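PDB 1QR4: protein (tenascin) from Gallus gallus, which is an extracellular matrix adhesion protein whose two fibronectin type III modules in this segment probably bind heparin and the cell-surface protein contactin. Local coordinates for residues S124-Y129 and I165-F170; T93-P98 and P118-D123. All blocks are in the same frame, centred on the assembly; numbering follows the deposited sequence.

Overall arrangement
Both contacts belong to the second fibronectin type III module, at its end near the first module. Contact 1 pairs two central strands of the four-stranded sheet, 124-131 and 159-168, through regular antiparallel backbone bonds. Contact 2, its centre about 10 Å from that of contact 1, joins two irregular segments, the connection between the modules at 93-98 and the loop 118-123 that runs into strand 124-131, and relies on van der Waals touches. Both are partly buried. Ser166 links them by a side-chain hydrogen bond from OG to Gly96 O, 2.7 Å, and Val167 O also takes a bond from Asp123 N. Order in the sheet thus gives way to packing between irregular loops where the modules meet.

Contact 1: residues S124-Y129 and I165-F170; sequences SYRVSY and ISVKGF
Ser124 and Val167 form a hydrogen-bonded antiparallel pair: Ser124 N bonds to Val167 O (3.0 Å), and Val167 N returns a bond to Ser124 O (2.9 Å). Two residues on, Arg126 N bonds to Ile165 O at 2.7 Å and Ile165 N to Arg126 O at 2.9 Å. Tyr125 and Ser166 make the non-hydrogen-bonded pair between them, where Tyr125 CA also carries a C-H...O contact to Ile165 O (3.1 Å).

Side chains divide by face. Ser124, Arg126, Ile165 and Val167 share one: Ser124 OG lies 3.6 Å from Val167 CB, and Arg126, its chain bent at chi3 (-84°), lays one guanidinium face over the Val167 CG2 methyl, which sits off toward the rim of the group, 4.0 Å from Arg126 NH2. On the other face Tyr125 CE1 comes to 3.7 Å from Ser166 OG, obliquely to the ring. That hydroxyl is held by Gly96, and the Tyr125 ring meets Trp115. The pairing is that of strands C and F of a fibronectin type III sandwich, with backbone bonds fixing the register and side chains separating the face of buried Tyr125 and Ser166 from one where aliphatic Ile165 and Val167 mix with Ser124 and Arg126.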
loop_
_atom_site.group_PDB
_atom_site.type_symbol
_atom_site.label_atom_id
_atom_site.label_comp_id
_atom_site.label_asym_id
_atom_site.label_seq_id
_atom_site.Cartn_x
_atom_site.Cartn_y
_atom_site.Cartn_z
ATOM N N SER A 124 0.414 -12.518 8.081
ATOM C CA SER A 124 0.842 -12.224 9.458
ATOM C C SER A 124 0.954 -10.717 9.771
ATOM O O SER A 124 0.636 -9.873 8.931
ATOM C CB SER A 124 2.184 -12.920 9.753
ATOM O OG SER A 124 3.197 -12.520 8.840
ATOM N N TYR A 125 1.375 -10.393 10.996
ATOM C CA TYR A 125 1.556 -9.002 11.423
ATOM C C TYR A 125 2.867 -8.879 12.187
ATOM O O TYR A 125 3.187 -9.742 12.998
ATOM C CB TYR A 125 0.441 -8.565 12.371
ATOM C CG TYR A 125 -0.945 -8.572 11.788
ATOM C CD1 TYR A 125 -1.405 -7.498 11.032
ATOM C CD2 TYR A 125 -1.814 -9.637 12.018
ATOM C CE1 TYR A 125 -2.697 -7.482 10.521
ATOM C CE2 TYR A 125 -3.109 -9.632 11.506
ATOM C CZ TYR A 125 -3.539 -8.551 10.762
ATOM O OH TYR A 125 -4.818 -8.534 10.265
ATOM N N ARG A 126 3.644 -7.834 11.921
ATOM C CA ARG A 126 4.886 -7.630 12.661
ATOM C C ARG A 126 4.714 -6.468 13.651
ATOM O O ARG A 126 4.629 -5.289 13.266
ATOM C CB ARG A 126 6.079 -7.412 11.727
ATOM C CG ARG A 126 7.010 -8.620 11.673
ATOM C CD ARG A 126 8.385 -8.278 11.092
ATOM N NE ARG A 126 8.404 -8.304 9.630
ATOM C CZ ARG A 126 8.395 -9.418 8.899
ATOM N NH1 ARG A 126 8.363 -10.608 9.489
ATOM N NH2 ARG A 126 8.427 -9.339 7.574
ATOM N N VAL A 127 4.581 -6.836 14.924
ATOM C CA VAL A 127 4.399 -5.894 16.023
ATOM C C VAL A 127 5.729 -5.572 16.675
ATOM O O VAL A 127 6.289 -6.401 17.389
ATOM C CB VAL A 127 3.477 -6.481 17.119
ATOM C CG1 VAL A 127 3.231 -5.451 18.197
ATOM C CG2 VAL A 127 2.163 -6.945 16.522
ATOM N N SER A 128 6.242 -4.376 16.422
ATOM C CA SER A 128 7.494 -3.970 17.047
ATOM C C SER A 128 7.226 -2.986 18.204
ATOM O O SER A 128 6.191 -2.319 18.238
ATOM C CB SER A 128 8.435 -3.345 16.014
ATOM O OG SER A 128 7.971 -2.075 15.586
ATOM N N TYR A 129 8.122 -2.945 19.183
ATOM C CA TYR A 129 7.953 -2.024 20.298
ATOM C C TYR A 129 9.294 -1.644 20.905
ATOM O O TYR A 129 10.174 -2.492 21.081
ATOM C CB TYR A 129 6.994 -2.584 21.370
ATOM C CG TYR A 129 7.491 -3.804 22.104
ATOM C CD1 TYR A 129 8.457 -3.690 23.110
ATOM C CD2 TYR A 129 7.038 -5.079 21.760
ATOM C CE1 TYR A 129 8.963 -4.813 23.745
ATOM C CE2 TYR A 129 7.541 -6.214 22.394
ATOM C CZ TYR A 129 8.504 -6.071 23.380
ATOM O OH TYR A 129 9.032 -7.180 23.991
ATOM N N ILE A 165 2.693 -3.898 11.546
ATOM C CA ILE A 165 2.765 -3.971 10.088
ATOM C C ILE A 165 2.121 -5.244 9.590
ATOM O O ILE A 165 2.258 -6.282 10.230
ATOM C CB ILE A 165 4.240 -3.991 9.644
ATOM C CG1 ILE A 165 4.850 -2.606 9.783
ATOM C CG2 ILE A 165 4.385 -4.471 8.225
ATOM C CD1 ILE A 165 6.339 -2.568 9.520
ATOM N N SER A 166 1.404 -5.160 8.469
ATOM C CA SER A 166 0.776 -6.342 7.858
ATOM C C SER A 166 1.784 -6.983 6.910
ATOM O O SER A 166 2.568 -6.279 6.253
ATOM C CB SER A 166 -0.437 -5.967 7.021
ATOM O OG SER A 166 -1.401 -5.299 7.790
ATOM N N VAL A 167 1.739 -8.308 6.808
ATOM C CA VAL A 167 2.643 -9.033 5.927
ATOM C C VAL A 167 1.894 -10.092 5.122
ATOM O O VAL A 167 1.071 -10.834 5.652
ATOM C CB VAL A 167 3.785 -9.720 6.714
ATOM C CG1 VAL A 167 4.758 -10.384 5.748
ATOM C CG2 VAL A 167 4.520 -8.720 7.565
ATOM N N LYS A 168 2.157 -10.118 3.826
ATOM C CA LYS A 168 1.547 -11.101 2.946
ATOM C C LYS A 168 2.645 -11.509 1.974
ATOM O O LYS A 168 3.156 -10.690 1.208
ATOM C CB LYS A 168 0.339 -10.518 2.215
ATOM C CG LYS A 168 -0.515 -11.571 1.521
ATOM C CD LYS A 168 -0.469 -11.439 0.000
ATOM C CE LYS A 168 -1.115 -12.640 -0.700
ATOM N NZ LYS A 168 -0.330 -13.913 -0.551
ATOM N N GLY A 169 3.058 -12.765 2.080
ATOM C CA GLY A 169 4.123 -13.255 1.241
ATOM C C GLY A 169 5.387 -12.584 1.721
ATOM O O GLY A 169 5.859 -12.887 2.810
ATOM N N PHE A 170 5.898 -11.639 0.934
ATOM C CA PHE A 170 7.119 -10.889 1.274
ATOM C C PHE A 170 6.784 -9.411 1.394
ATOM O O PHE A 170 7.624 -8.596 1.796
ATOM C CB PHE A 170 8.188 -11.064 0.189
ATOM C CG PHE A 170 8.408 -12.483 -0.204
ATOM C CD1 PHE A 170 9.244 -13.302 0.545
ATOM C CD2 PHE A 170 7.730 -13.024 -1.292
ATOM C CE1 PHE A 170 9.397 -14.646 0.220
ATOM C CE2 PHE A 170 7.876 -14.365 -1.625
ATOM C CZ PHE A 170 8.710 -15.177 -0.869
#

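Contact 2: residues T93-P98 and P118-D123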
loop_
_atom_site.group_PDB
_atom_site.type_symbol
_atom_site.label_atom_id
_atom_site.label_comp_id
_atom_site.label_asym_id
_atom_site.label_seq_id
_atom_site.Cartn_x
_atom_site.Cartn_y
_atom_site.Cartn_z
ATOM N N THR A 93 -0.698 -2.962 -5.980
ATOM C CA THR A 93 -0.697 -2.054 -4.828
ATOM C C THR A 93 -0.053 -2.780 -3.650
ATOM O O THR A 93 0.030 -4.015 -3.648
ATOM C CB THR A 93 -2.124 -1.651 -4.410
ATOM O OG1 THR A 93 -2.958 -2.817 -4.370
ATOM C CG2 THR A 93 -2.702 -0.629 -5.370
ATOM N N VAL A 94 0.411 -2.022 -2.659
ATOM C CA VAL A 94 1.031 -2.626 -1.489
ATOM C C VAL A 94 -0.045 -3.145 -0.536
ATOM O O VAL A 94 -1.157 -2.641 -0.536
ATOM C CB VAL A 94 1.915 -1.615 -0.762
ATOM C CG1 VAL A 94 1.081 -0.465 -0.254
ATOM C CG2 VAL A 94 2.639 -2.290 0.384
ATOM N N VAL A 95 0.275 -4.166 0.253
ATOM C CA VAL A 95 -0.682 -4.720 1.218
ATOM C C VAL A 95 -1.165 -3.631 2.190
ATOM O O VAL A 95 -0.441 -2.668 2.465
ATOM C CB VAL A 95 -0.063 -5.917 1.999
ATOM C CG1 VAL A 95 1.214 -5.495 2.704
ATOM C CG2 VAL A 95 -1.062 -6.489 2.990
ATOM N N GLY A 96 -2.397 -3.775 2.678
ATOM C CA GLY A 96 -2.962 -2.796 3.599
ATOM C C GLY A 96 -2.479 -2.763 5.050
ATOM O O GLY A 96 -2.155 -3.804 5.639
ATOM N N SER A 97 -2.431 -1.552 5.614
ATOM C CA SER A 97 -2.029 -1.317 7.011
ATOM C C SER A 97 -3.207 -1.611 7.943
ATOM O O SER A 97 -4.363 -1.450 7.530
ATOM C CB SER A 97 -1.705 0.169 7.241
ATOM O OG SER A 97 -0.601 0.631 6.498
ATOM N N PRO A 98 -2.939 -2.049 9.202
ATOM C CA PRO A 98 -4.044 -2.315 10.131
ATOM C C PRO A 98 -4.630 -0.923 10.380
ATOM O O PRO A 98 -3.925 0.078 10.233
ATOM C CB PRO A 98 -3.331 -2.848 11.368
ATOM C CG PRO A 98 -2.112 -3.487 10.809
ATOM C CD PRO A 98 -1.660 -2.461 9.803
ATOM N N PRO A 118 -7.284 -5.010 8.157
ATOM C CA PRO A 118 -7.554 -4.341 6.884
ATOM C C PRO A 118 -8.408 -5.232 5.964
ATOM O O PRO A 118 -8.595 -6.431 6.237
ATOM C CB PRO A 118 -6.151 -4.154 6.314
ATOM C CG PRO A 118 -5.453 -5.408 6.774
ATOM C CD PRO A 118 -5.895 -5.508 8.212
ATOM N N ARG A 119 -8.962 -4.627 4.909
ATOM C CA ARG A 119 -9.772 -5.352 3.924
ATOM C C ARG A 119 -8.793 -5.793 2.845
ATOM O O ARG A 119 -8.787 -5.269 1.727
ATOM C CB ARG A 119 -10.867 -4.452 3.326
ATOM C CG ARG A 119 -12.028 -4.133 4.273
ATOM C CD ARG A 119 -12.875 -5.369 4.589
ATOM N NE ARG A 119 -13.594 -5.867 3.414
ATOM C CZ ARG A 119 -14.920 -5.938 3.321
ATOM N NH1 ARG A 119 -15.681 -5.540 4.335
ATOM N NH2 ARG A 119 -15.487 -6.401 2.212
ATOM N N SER A 120 -7.923 -6.723 3.227
ATOM C CA SER A 120 -6.896 -7.259 2.349
ATOM C C SER A 120 -6.422 -8.594 2.916
ATOM O O SER A 120 -6.348 -8.771 4.137
ATOM C CB SER A 120 -5.717 -6.277 2.257
ATOM O OG SER A 120 -4.593 -6.863 1.618
ATOM N N ARG A 121 -6.137 -9.538 2.026
ATOM C CA ARG A 121 -5.662 -10.850 2.432
ATOM C C ARG A 121 -4.321 -10.652 3.123
ATOM O O ARG A 121 -3.426 -10.010 2.575
ATOM C CB ARG A 121 -5.531 -11.743 1.207
ATOM C CG ARG A 121 -4.787 -13.032 1.441
ATOM C CD ARG A 121 -4.764 -13.833 0.162
ATOM N NE ARG A 121 -3.827 -14.951 0.221
ATOM C CZ ARG A 121 -3.799 -15.946 -0.662
ATOM N NH1 ARG A 121 -4.663 -15.964 -1.669
ATOM N NH2 ARG A 121 -2.896 -16.915 -0.547
ATOM N N VAL A 122 -4.200 -11.180 4.337
ATOM C CA VAL A 122 -2.980 -11.026 5.124
ATOM C C VAL A 122 -2.525 -12.312 5.803
ATOM O O VAL A 122 -3.325 -13.005 6.436
ATOM C CB VAL A 122 -3.153 -9.903 6.191
ATOM C CG1 VAL A 122 -4.565 -9.921 6.761
ATOM C CG2 VAL A 122 -2.142 -10.064 7.319
ATOM N N ASP A 123 -1.226 -12.597 5.699
ATOM C CA ASP A 123 -0.636 -13.798 6.291
ATOM C C ASP A 123 -0.265 -13.624 7.760
ATOM O O ASP A 123 -0.561 -14.499 8.578
ATOM C CB ASP A 123 0.620 -14.231 5.530
ATOM C CG ASP A 123 0.362 -14.525 4.073
ATOM O OD1 ASP A 123 -0.812 -14.546 3.640
ATOM O OD2 ASP A 123 1.362 -14.743 3.358
#
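Val95 and Ser120 meet through groups that their first torsions swing to the far side from their own backbone nitrogens. In Val95, chi1 of 57° sets CG1 between N and the carbonyl carbon and puts CG2 opposite the nitrogen; in Ser120 it is OG that lies there (chi1 169°). The Val95 CG2 methyl and the Ser120 OG hydroxyl come to 3.8 Å, a van der Waals touch. Ser120 OG also stands 3.9 Å from Gly96 N, too far to count as a bond, and its one link within the loop is a weak hydrogen bond to Arg121 O.

Pro118 contributes more surface than any other residue. Its ring is directed at the backbone of 96-98 and meets carbonyl oxygens with its methylenes: Pro118 CB lies 3.5 Å from Ser97 O, and CG 3.8 Å from Gly96 O. Farther round the ring, Pro118 CD approaches Pro98 CA at 4.2 Å. Gly96, which has no side chain, lies where Pro118 and Ser120 both face the chain.

Residues 93-98 run extended, with backbone angles close to those of a polyproline helix, whereas 118-120 bends in an inverse gamma turn centred on Arg119, closed by a weak bond from Ser120 N to Pro118 O. The turn presents Pro118 and Ser120 to the linker while Arg119 starts its side chain away from 93-98.

Polar anchoring comes largely from outside the pair: Ser97 OG bonds to Glu174 O of strand 171-181 and to Glu20 of the first module. Segment 93-98 connects strand 87-92 of the first module to strand 101-104 of the second, and 118-123 leads from strand 111-115 into strand 124-131, where Pro98 and Pro118 both rest on Tyr125.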